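Local coordinates for protein nicotinamide riboside transporter PnuC (Neisseria mucosa ATCC 25996, PDB 4QTN) that binds nicotinamide riboside, a form of vitamin B3, and probably carries it across the bacterial inner membrane as part of a homotrimer, at residues A123-V128 and Y178-A183; K59-N64 and A116-V121; T49-V54 and V215-N220. All coordinates share one frame; numbering follows the deposited sequence.

Contact 1 of 3, residues A123-V128 and Y178-A183. With NNR (Nicotinamide riboside), chain I.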
# COMPACT_ATOMS: atom_id res chain seq x y z
N ALA C 123 -24.69 -11.17 -2.31
CA ALA C 123 -24.10 -9.85 -2.50
C ALA C 123 -24.70 -9.16 -3.71
O ALA C 123 -24.96 -9.80 -4.72
CB ALA C 123 -22.59 -9.97 -2.66
N LYS C 124 -24.95 -7.85 -3.59
CA LYS C 124 -25.55 -7.06 -4.68
C LYS C 124 -24.59 -5.98 -5.15
O LYS C 124 -23.68 -5.60 -4.43
CB LYS C 124 -26.89 -6.42 -4.22
CG LYS C 124 -27.94 -7.41 -3.77
CD LYS C 124 -29.30 -6.76 -3.56
CE LYS C 124 -29.32 -5.83 -2.36
NZ LYS C 124 -30.71 -5.46 -1.96
N ALA C 125 -24.81 -5.48 -6.37
CA ALA C 125 -23.96 -4.46 -6.97
C ALA C 125 -24.77 -3.23 -7.38
O ALA C 125 -25.63 -3.32 -8.25
CB ALA C 125 -23.22 -5.02 -8.18
N LEU C 126 -24.47 -2.09 -6.74
CA LEU C 126 -24.98 -0.78 -7.17
C LEU C 126 -24.54 -0.45 -8.59
O LEU C 126 -23.46 -0.88 -9.02
CB LEU C 126 -24.47 0.33 -6.25
CG LEU C 126 -24.85 0.32 -4.78
CD1 LEU C 126 -24.15 1.48 -4.12
CD2 LEU C 126 -26.35 0.40 -4.54
N THR C 127 -25.36 0.35 -9.30
CA THR C 127 -24.93 0.91 -10.60
C THR C 127 -24.37 2.31 -10.42
O THR C 127 -24.42 2.86 -9.32
CB THR C 127 -26.06 0.94 -11.63
OG1 THR C 127 -26.91 2.07 -11.39
CG2 THR C 127 -26.87 -0.33 -11.57
N VAL C 128 -23.81 2.86 -11.48
CA VAL C 128 -23.06 4.10 -11.39
C VAL C 128 -24.01 5.21 -10.95
O VAL C 128 -23.67 6.06 -10.10
CB VAL C 128 -22.42 4.46 -12.75
CG1 VAL C 128 -21.46 5.63 -12.59
CG2 VAL C 128 -21.70 3.26 -13.35
N TYR C 178 -24.22 -4.62 -0.25
CA TYR C 178 -23.67 -4.10 -1.51
C TYR C 178 -22.17 -4.22 -1.57
O TYR C 178 -21.47 -3.94 -0.60
CB TYR C 178 -24.11 -2.64 -1.74
CG TYR C 178 -25.57 -2.53 -2.15
CD1 TYR C 178 -25.99 -2.89 -3.44
CD2 TYR C 178 -26.53 -2.10 -1.24
CE1 TYR C 178 -27.32 -2.80 -3.80
CE2 TYR C 178 -27.86 -2.02 -1.59
CZ TYR C 178 -28.26 -2.36 -2.88
OH TYR C 178 -29.59 -2.28 -3.23
N ARG C 179 -21.66 -4.62 -2.73
CA ARG C 179 -20.23 -4.80 -2.90
C ARG C 179 -19.44 -3.48 -2.90
O ARG C 179 -18.25 -3.48 -2.70
CB ARG C 179 -19.93 -5.57 -4.17
CG ARG C 179 -18.69 -5.08 -4.87
CD ARG C 179 -18.27 -6.03 -5.95
NE ARG C 179 -19.10 -5.91 -7.14
CZ ARG C 179 -19.04 -4.88 -7.98
NH1 ARG C 179 -18.21 -3.86 -7.75
NH2 ARG C 179 -19.83 -4.87 -9.04
N GLU C 180 -20.10 -2.35 -3.14
CA GLU C 180 -19.36 -1.08 -3.25
C GLU C 180 -18.86 -0.57 -1.89
O GLU C 180 -18.09 0.39 -1.82
CB GLU C 180 -20.19 -0.01 -3.98
CG GLU C 180 -20.26 -0.22 -5.50
CD GLU C 180 -20.96 -1.52 -5.89
OE1 GLU C 180 -21.83 -1.98 -5.12
OE2 GLU C 180 -20.65 -2.07 -6.98
N GLN C 181 -19.29 -1.24 -0.82
CA GLN C 181 -18.86 -0.91 0.53
C GLN C 181 -17.33 -0.96 0.62
O GLN C 181 -16.71 -0.06 1.18
CB GLN C 181 -19.48 -1.88 1.53
CG GLN C 181 -19.16 -3.35 1.23
CD GLN C 181 -19.34 -4.25 2.43
OE1 GLN C 181 -18.77 -4.01 3.50
NE2 GLN C 181 -20.15 -5.30 2.27
N TRP C 182 -16.73 -1.99 0.03
CA TRP C 182 -15.27 -2.16 0.03
C TRP C 182 -14.45 -1.01 -0.57
O TRP C 182 -13.35 -0.74 -0.12
CB TRP C 182 -14.87 -3.50 -0.59
CG TRP C 182 -15.46 -4.64 0.13
CD1 TRP C 182 -16.53 -5.38 -0.26
CD2 TRP C 182 -15.08 -5.15 1.43
NE1 TRP C 182 -16.81 -6.34 0.68
CE2 TRP C 182 -15.94 -6.22 1.72
CE3 TRP C 182 -14.08 -4.82 2.34
CZ2 TRP C 182 -15.84 -6.95 2.91
CZ3 TRP C 182 -13.98 -5.55 3.52
CH2 TRP C 182 -14.87 -6.59 3.79
N ALA C 183 -14.97 -0.34 -1.59
CA ALA C 183 -14.28 0.85 -2.06
C ALA C 183 -14.19 1.85 -0.92
O ALA C 183 -13.12 2.39 -0.66
CB ALA C 183 -14.97 1.44 -3.26
O2R NNR I . -18.98 -4.95 10.90
C2R NNR I . -17.69 -4.14 10.93
C3R NNR I . -17.51 -3.48 12.30
O3R NNR I . -18.74 -3.26 12.85
C4R NNR I . -16.85 -2.15 12.02
C5R NNR I . -15.27 -2.22 12.15
O5R NNR I . -14.70 -1.03 11.51
O4R NNR I . -17.20 -1.84 10.80
C1R NNR I . -17.70 -3.17 10.06
N1 NNR I . -16.82 -3.46 8.91
C2 NNR I . -15.57 -2.84 8.78
C6 NNR I . -17.23 -4.35 7.95
C5 NNR I . -16.39 -4.64 6.84
C4 NNR I . -15.17 -4.01 6.72
C3 NNR I . -14.75 -3.13 7.67
C7 NNR I . -13.38 -2.49 7.51
O7 NNR I . -13.13 -1.45 8.04
N7 NNR I . -12.37 -3.16 6.74
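L126 lays its CD2 methyl over one face of the Y178 ring, the two side chains crossing at about a right angle. The methyl carbon L126 CD2 stands 3.5 Å from the centroid of the Y178 ring and 18° off its normal, a CH-pi contact. K124 follows the same ring at a slant. Its CB lies 3.7 Å from Y178 CE1, the chain bends at its third torsion, and CE comes back within 3.7 Å of Y178 CZ, which brings the ammonium near the phenol oxygen without a bond being formed. The backbones illustrate how a single beta bridge can tie two loops together: K124 pairs with Y178, and R179 N donates to K124 O at 2.8 Å. A type I turn from Y178 to Q181 then leads into transmembrane helix 181-198. E180 completes the cytoplasmic link. Its chain folds at chi2 (64°) and swings the carboxylate to L126, whose N donates to E180 OE1 at 3.1 Å from above the carboxylate plane, 55° out of it. The other oxygen, E180 OE2, sits 3.1 Å from R179 NH1 but over the face of the guanidinium, a salt bridge that rests on charge rather than on a directed N-H bond. R179 NH2 in turn rests 3.5 Å from A125 CB. H17 of a second subunit donates through NE2 to L126 O, bringing this loop to the trimer interface. Just past the turn, on the helix, W182 lines the pocket, its CZ3 3.7 Å from C4 of nicotinamide riboside.

Contact 2 of 3, residues K59-N64 and A116-V121. With BOG (octyl beta-D-glucopyranoside), chain J.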
# COMPACT_ATOMS: atom_id res chain seq x y z
N LYS C 59 -15.64 -12.65 3.73
CA LYS C 59 -16.14 -13.97 3.35
C LYS C 59 -17.66 -13.97 3.13
O LYS C 59 -18.21 -14.82 2.41
CB LYS C 59 -15.77 -15.00 4.42
CG LYS C 59 -14.54 -15.82 4.10
CD LYS C 59 -14.77 -16.66 2.88
CE LYS C 59 -14.36 -18.09 3.11
NZ LYS C 59 -14.36 -18.82 1.81
N GLY C 60 -18.33 -13.02 3.76
CA GLY C 60 -19.78 -12.92 3.69
C GLY C 60 -20.44 -13.85 4.68
O GLY C 60 -21.60 -14.19 4.50
N LYS C 61 -19.69 -14.27 5.71
CA LYS C 61 -20.23 -15.13 6.79
C LYS C 61 -21.04 -14.33 7.81
O LYS C 61 -20.66 -13.22 8.20
CB LYS C 61 -19.10 -15.84 7.50
CG LYS C 61 -18.37 -16.84 6.64
CD LYS C 61 -17.56 -17.80 7.48
CE LYS C 61 -17.11 -18.98 6.64
NZ LYS C 61 -17.49 -20.28 7.27
N ILE C 62 -22.13 -14.93 8.28
CA ILE C 62 -23.10 -14.22 9.14
C ILE C 62 -22.63 -14.02 10.57
O ILE C 62 -23.07 -13.09 11.26
CB ILE C 62 -24.46 -14.93 9.17
CG1 ILE C 62 -25.46 -14.11 9.98
CG2 ILE C 62 -24.31 -16.35 9.73
CD1 ILE C 62 -26.78 -13.94 9.30
N SER C 63 -21.75 -14.91 11.01
CA SER C 63 -21.23 -14.89 12.38
C SER C 63 -20.20 -13.82 12.58
O SER C 63 -19.54 -13.80 13.60
CB SER C 63 -20.60 -16.22 12.74
OG SER C 63 -19.37 -16.39 12.04
N ASN C 64 -20.01 -12.97 11.58
CA ASN C 64 -19.19 -11.79 11.75
C ASN C 64 -19.77 -10.91 12.84
O ASN C 64 -19.03 -10.31 13.60
CB ASN C 64 -19.05 -11.01 10.42
CG ASN C 64 -20.08 -9.90 10.29
OD1 ASN C 64 -19.89 -8.77 10.78
ND2 ASN C 64 -21.19 -10.20 9.60
N ALA C 116 -20.49 -25.83 -0.28
CA ALA C 116 -21.62 -26.04 0.62
C ALA C 116 -21.16 -26.49 2.01
O ALA C 116 -21.80 -27.32 2.61
CB ALA C 116 -22.62 -27.03 0.02
N GLU C 117 -20.05 -25.94 2.50
CA GLU C 117 -19.58 -26.24 3.87
C GLU C 117 -19.94 -25.10 4.82
O GLU C 117 -19.63 -25.15 6.03
CB GLU C 117 -18.07 -26.44 3.90
CG GLU C 117 -17.54 -27.64 3.15
CD GLU C 117 -16.02 -27.74 3.23
OE1 GLU C 117 -15.36 -26.72 3.55
OE2 GLU C 117 -15.48 -28.85 2.99
N THR C 118 -20.54 -24.04 4.27
CA THR C 118 -20.96 -22.88 5.03
C THR C 118 -22.05 -22.10 4.25
O THR C 118 -22.50 -22.55 3.20
CB THR C 118 -19.75 -21.96 5.37
OG1 THR C 118 -20.11 -21.08 6.45
CG2 THR C 118 -19.29 -21.13 4.13
N GLU C 119 -22.48 -20.98 4.79
CA GLU C 119 -23.47 -20.17 4.13
C GLU C 119 -22.90 -18.77 3.90
O GLU C 119 -22.34 -18.19 4.82
CB GLU C 119 -24.75 -20.12 4.96
CG GLU C 119 -25.42 -21.50 5.15
CD GLU C 119 -25.49 -21.95 6.62
OE1 GLU C 119 -26.04 -21.20 7.46
OE2 GLU C 119 -25.02 -23.09 6.93
N GLU C 120 -22.96 -18.30 2.65
CA GLU C 120 -22.54 -16.92 2.29
C GLU C 120 -23.73 -16.04 1.95
O GLU C 120 -24.64 -16.47 1.24
CB GLU C 120 -21.53 -16.90 1.11
CG GLU C 120 -21.43 -18.20 0.31
CD GLU C 120 -21.18 -18.00 -1.19
OE1 GLU C 120 -22.06 -17.45 -1.87
OE2 GLU C 120 -20.12 -18.45 -1.70
N VAL C 121 -23.72 -14.81 2.47
CA VAL C 121 -24.72 -13.77 2.15
C VAL C 121 -24.79 -13.49 0.64
O VAL C 121 -23.80 -13.69 -0.07
CB VAL C 121 -24.42 -12.44 2.91
CG1 VAL C 121 -23.38 -11.61 2.16
CG2 VAL C 121 -25.69 -11.64 3.15
C1 BOG J . -10.06 -25.87 6.51
O1 BOG J . -9.32 -24.78 6.93
C2 BOG J . -11.05 -25.43 5.44
O2 BOG J . -12.01 -24.43 5.97
C3 BOG J . -11.83 -26.59 4.92
O3 BOG J . -12.77 -26.09 3.92
C4 BOG J . -10.95 -27.65 4.33
O4 BOG J . -11.74 -28.82 4.06
C5 BOG J . -9.73 -28.03 5.19
O5 BOG J . -9.12 -26.92 5.99
C6 BOG J . -8.68 -28.56 4.27
O6 BOG J . -7.82 -29.45 4.96
C1' BOG J . -9.71 -24.23 8.21
C2' BOG J . -9.20 -22.76 8.28
C3' BOG J . -9.49 -22.16 9.63
C4' BOG J . -8.80 -20.76 9.71
C5' BOG J . -9.12 -20.07 11.06
C6' BOG J . -10.64 -19.81 11.18
C7' BOG J . -11.17 -20.25 12.57
C8' BOG J . -11.26 -19.02 13.54
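K61 reaches across to T118 with the whole length of its side chain, though its first bond heads the other way. From CB, which points away from residues 116-121, CG takes the place beside the backbone N (chi1 -66°), and the chain then runs nearly extended to CE, which passes 3.7 Å from T118 OG1 and 4.0 Å from T118 CG2, approaching the threonine at about a right angle. The last torsion bends NZ toward that oxygen, and the ammonium closes the path: K61 NZ donates to T118 OG1 at 2.9 Å. The carbonyl oxygens of E10 and G13 also accept from K61 NZ, so three oxygens gather round one buried charge. T118 OG1, anti to its own N (chi1 -162°), is on the side of the lysine. A few residues on, the contact becomes one of backbone. V121 N donates to G60 O at 3.0 Å, an almost linear bond (176°), while V121 CG1 lies 4.1 Å from G60 CA. G60 illustrates a general way of stopping a helix: with positive phi it is the C-prime residue of a Schellman motif, K61 N bonding to F56 O and G60 N to V57 O, and its own carbonyl is the one that the second loop uses. Farther out, E117 OE1 accepts from O3 of an octyl glucoside molecule at 2.7 Å. The contact thus joins the cytoplasmic turn between helices 41-59 and 64-80 to the long loop leading from helix 85-107 to helix 128-147. Helix 4-12 lies alongside, touching I62, S63 and T118, and helix 85-107 packs on I62, N64 and V121 through F103, W106 and R107.

Contact 3 of 3, residues T49-V54 and V215-N220. With NNR (Nicotinamide riboside), chain I.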
# COMPACT_ATOMS: atom_id res chain seq x y z
N THR C 49 -10.72 -10.16 18.12
CA THR C 49 -12.12 -9.97 17.73
C THR C 49 -12.16 -8.66 17.00
O THR C 49 -12.03 -7.63 17.61
CB THR C 49 -13.08 -9.90 18.96
OG1 THR C 49 -12.80 -8.73 19.74
CG2 THR C 49 -12.95 -11.13 19.84
N GLY C 50 -12.26 -8.71 15.70
CA GLY C 50 -12.18 -7.50 14.92
C GLY C 50 -11.45 -7.77 13.67
O GLY C 50 -11.89 -7.42 12.59
N ILE C 51 -10.32 -8.45 13.81
CA ILE C 51 -9.69 -9.08 12.66
C ILE C 51 -10.59 -10.20 12.17
O ILE C 51 -10.90 -10.28 10.99
CB ILE C 51 -8.27 -9.60 12.97
CG1 ILE C 51 -7.27 -8.45 12.88
CG2 ILE C 51 -7.87 -10.68 12.00
CD1 ILE C 51 -6.02 -8.66 13.70
N LEU C 52 -11.08 -11.02 13.11
CA LEU C 52 -12.10 -11.99 12.78
C LEU C 52 -13.39 -11.36 12.23
O LEU C 52 -13.96 -11.87 11.26
CB LEU C 52 -12.39 -12.93 13.96
CG LEU C 52 -11.39 -14.09 14.03
CD1 LEU C 52 -10.40 -13.89 15.15
CD2 LEU C 52 -12.09 -15.44 14.15
N CYS C 53 -13.83 -10.23 12.81
CA CYS C 53 -15.04 -9.58 12.31
C CYS C 53 -14.92 -9.31 10.82
O CYS C 53 -15.68 -9.85 10.03
CB CYS C 53 -15.37 -8.30 13.06
SG CYS C 53 -16.88 -7.48 12.45
N VAL C 54 -13.94 -8.50 10.44
CA VAL C 54 -13.81 -8.08 9.04
C VAL C 54 -13.42 -9.19 8.06
O VAL C 54 -13.85 -9.19 6.91
CB VAL C 54 -12.87 -6.89 8.89
CG1 VAL C 54 -13.39 -5.70 9.70
CG2 VAL C 54 -11.45 -7.29 9.30
N VAL C 215 -3.87 -1.82 9.92
CA VAL C 215 -3.09 -2.23 8.76
C VAL C 215 -3.62 -3.55 8.22
O VAL C 215 -3.81 -3.68 7.02
CB VAL C 215 -1.58 -2.30 9.06
CG1 VAL C 215 -0.80 -2.82 7.84
CG2 VAL C 215 -1.07 -0.93 9.45
N MSE C 216 -3.93 -4.49 9.10
CA MSE C 216 -4.48 -5.79 8.68
C MSE C 216 -5.85 -5.59 8.08
O MSE C 216 -6.23 -6.28 7.13
CB MSE C 216 -4.52 -6.77 9.84
CG MSE C 216 -3.16 -6.79 10.53
SE MSE C 216 -3.24 -7.93 12.14
CE MSE C 216 -1.31 -8.03 12.50
N TYR C 217 -6.60 -4.63 8.61
CA TYR C 217 -7.87 -4.22 8.02
C TYR C 217 -7.73 -3.80 6.57
O TYR C 217 -8.56 -4.16 5.74
CB TYR C 217 -8.50 -3.08 8.82
CG TYR C 217 -9.36 -3.53 9.95
CD1 TYR C 217 -9.25 -4.83 10.46
CD2 TYR C 217 -10.27 -2.65 10.57
CE1 TYR C 217 -10.04 -5.25 11.52
CE2 TYR C 217 -11.06 -3.06 11.64
CZ TYR C 217 -10.94 -4.37 12.11
OH TYR C 217 -11.72 -4.80 13.16
N LEU C 218 -6.70 -3.00 6.27
CA LEU C 218 -6.50 -2.45 4.94
C LEU C 218 -6.25 -3.57 3.92
O LEU C 218 -6.87 -3.59 2.84
CB LEU C 218 -5.31 -1.48 4.94
CG LEU C 218 -5.07 -0.39 3.86
CD1 LEU C 218 -3.58 -0.33 3.53
CD2 LEU C 218 -5.90 -0.52 2.57
N CYS C 219 -5.37 -4.49 4.27
CA CYS C 219 -5.13 -5.64 3.42
C CYS C 219 -6.45 -6.36 3.13
O CYS C 219 -6.87 -6.46 1.97
CB CYS C 219 -4.16 -6.59 4.08
SG CYS C 219 -2.55 -5.86 4.42
N ASN C 220 -7.11 -6.81 4.20
CA ASN C 220 -8.35 -7.55 4.10
C ASN C 220 -9.43 -6.81 3.30
O ASN C 220 -10.20 -7.43 2.58
CB ASN C 220 -8.85 -7.91 5.50
CG ASN C 220 -10.32 -8.32 5.52
OD1 ASN C 220 -10.65 -9.48 5.20
ND2 ASN C 220 -11.21 -7.38 5.92
O2R NNR I . -18.98 -4.95 10.90
C2R NNR I . -17.69 -4.14 10.93
C3R NNR I . -17.51 -3.48 12.30
O3R NNR I . -18.74 -3.26 12.85
C4R NNR I . -16.85 -2.15 12.02
C5R NNR I . -15.27 -2.22 12.15
O5R NNR I . -14.70 -1.03 11.51
O4R NNR I . -17.20 -1.84 10.80
C1R NNR I . -17.70 -3.17 10.06
N1 NNR I . -16.82 -3.46 8.91
C2 NNR I . -15.57 -2.84 8.78
C6 NNR I . -17.23 -4.35 7.95
C5 NNR I . -16.39 -4.64 6.84
C4 NNR I . -15.17 -4.01 6.72
C3 NNR I . -14.75 -3.13 7.67
C7 NNR I . -13.38 -2.49 7.51
O7 NNR I . -13.13 -1.45 8.04
N7 NNR I . -12.37 -3.16 6.74
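Y217 OH donates to G50 O at 2.7 Å, joining two transmembrane helices that run nearly parallel (10° between the short segments, axes 10.2 Å apart) beside the nicotinamide riboside pocket. The example shows how a kinked helix can offer its backbone to a neighbour. In residues 49-54 the N atoms of G50 and C53 make no bond to the preceding turn, and G50 has backbone angles far from helical. G50 O accepts twice: the phenol comes from above the carbonyl plane, 64° out of it, and V54 N approaches G50 O from the opposite face at 3.2 Å. Two donors thus grip this buried oxygen, and the tyrosine, itself a binding-site residue for the vitamin, is held by its hydroxyl end. One turn on, N220 ND2 makes a weak bond to V54 O at 3.4 Å.

Around these bonds the side chains close up. The Y217 ring turns its edge to the backbone of G50 and I51, while V54 covers one face. With V54 CG1 beside the backbone N (chi1 -60°), that methyl lies over the ring in a CH-pi contact, and CG2 reaches Y217 CE1 and N220 ND2. On the side of Y217 away from N220, I51 CD1 packs against the selenium of M216, a selenomethionine here, and F26 and I29 of helix 17-34 lie against M216 in turn. The same V54 CG1 also meets the ligand, 3.5 Å from its C3, and C53 SG, placed opposite its own backbone N, stands 3.6 Å from the ribose oxygen O2R.

Overall arrangement
Followed from the N terminus, the chain first opens contact 3 with residues 49-54 on helix 41-59, then contact 2 at the end of that helix. Contact 2 closes when residues 116-121 return after helices 64-80 and 85-107. Contact 1 opens almost at once with 123-128 and closes at 178-183. Only then does 215-220 close contact 3, so contacts 1 and 2 stand in series, both nested within its loop, and none cross. On the cytoplasmic side, contact 2 ties the turn after helix 41-59, and contact 1 the start of helix 181-198, to the loop between helices 85-107 and 128-147; contact 3 joins helices 41-59 and 208-234 deep in the bundle. N64 packs on C53 and W182 on N220, linking both to contact 3.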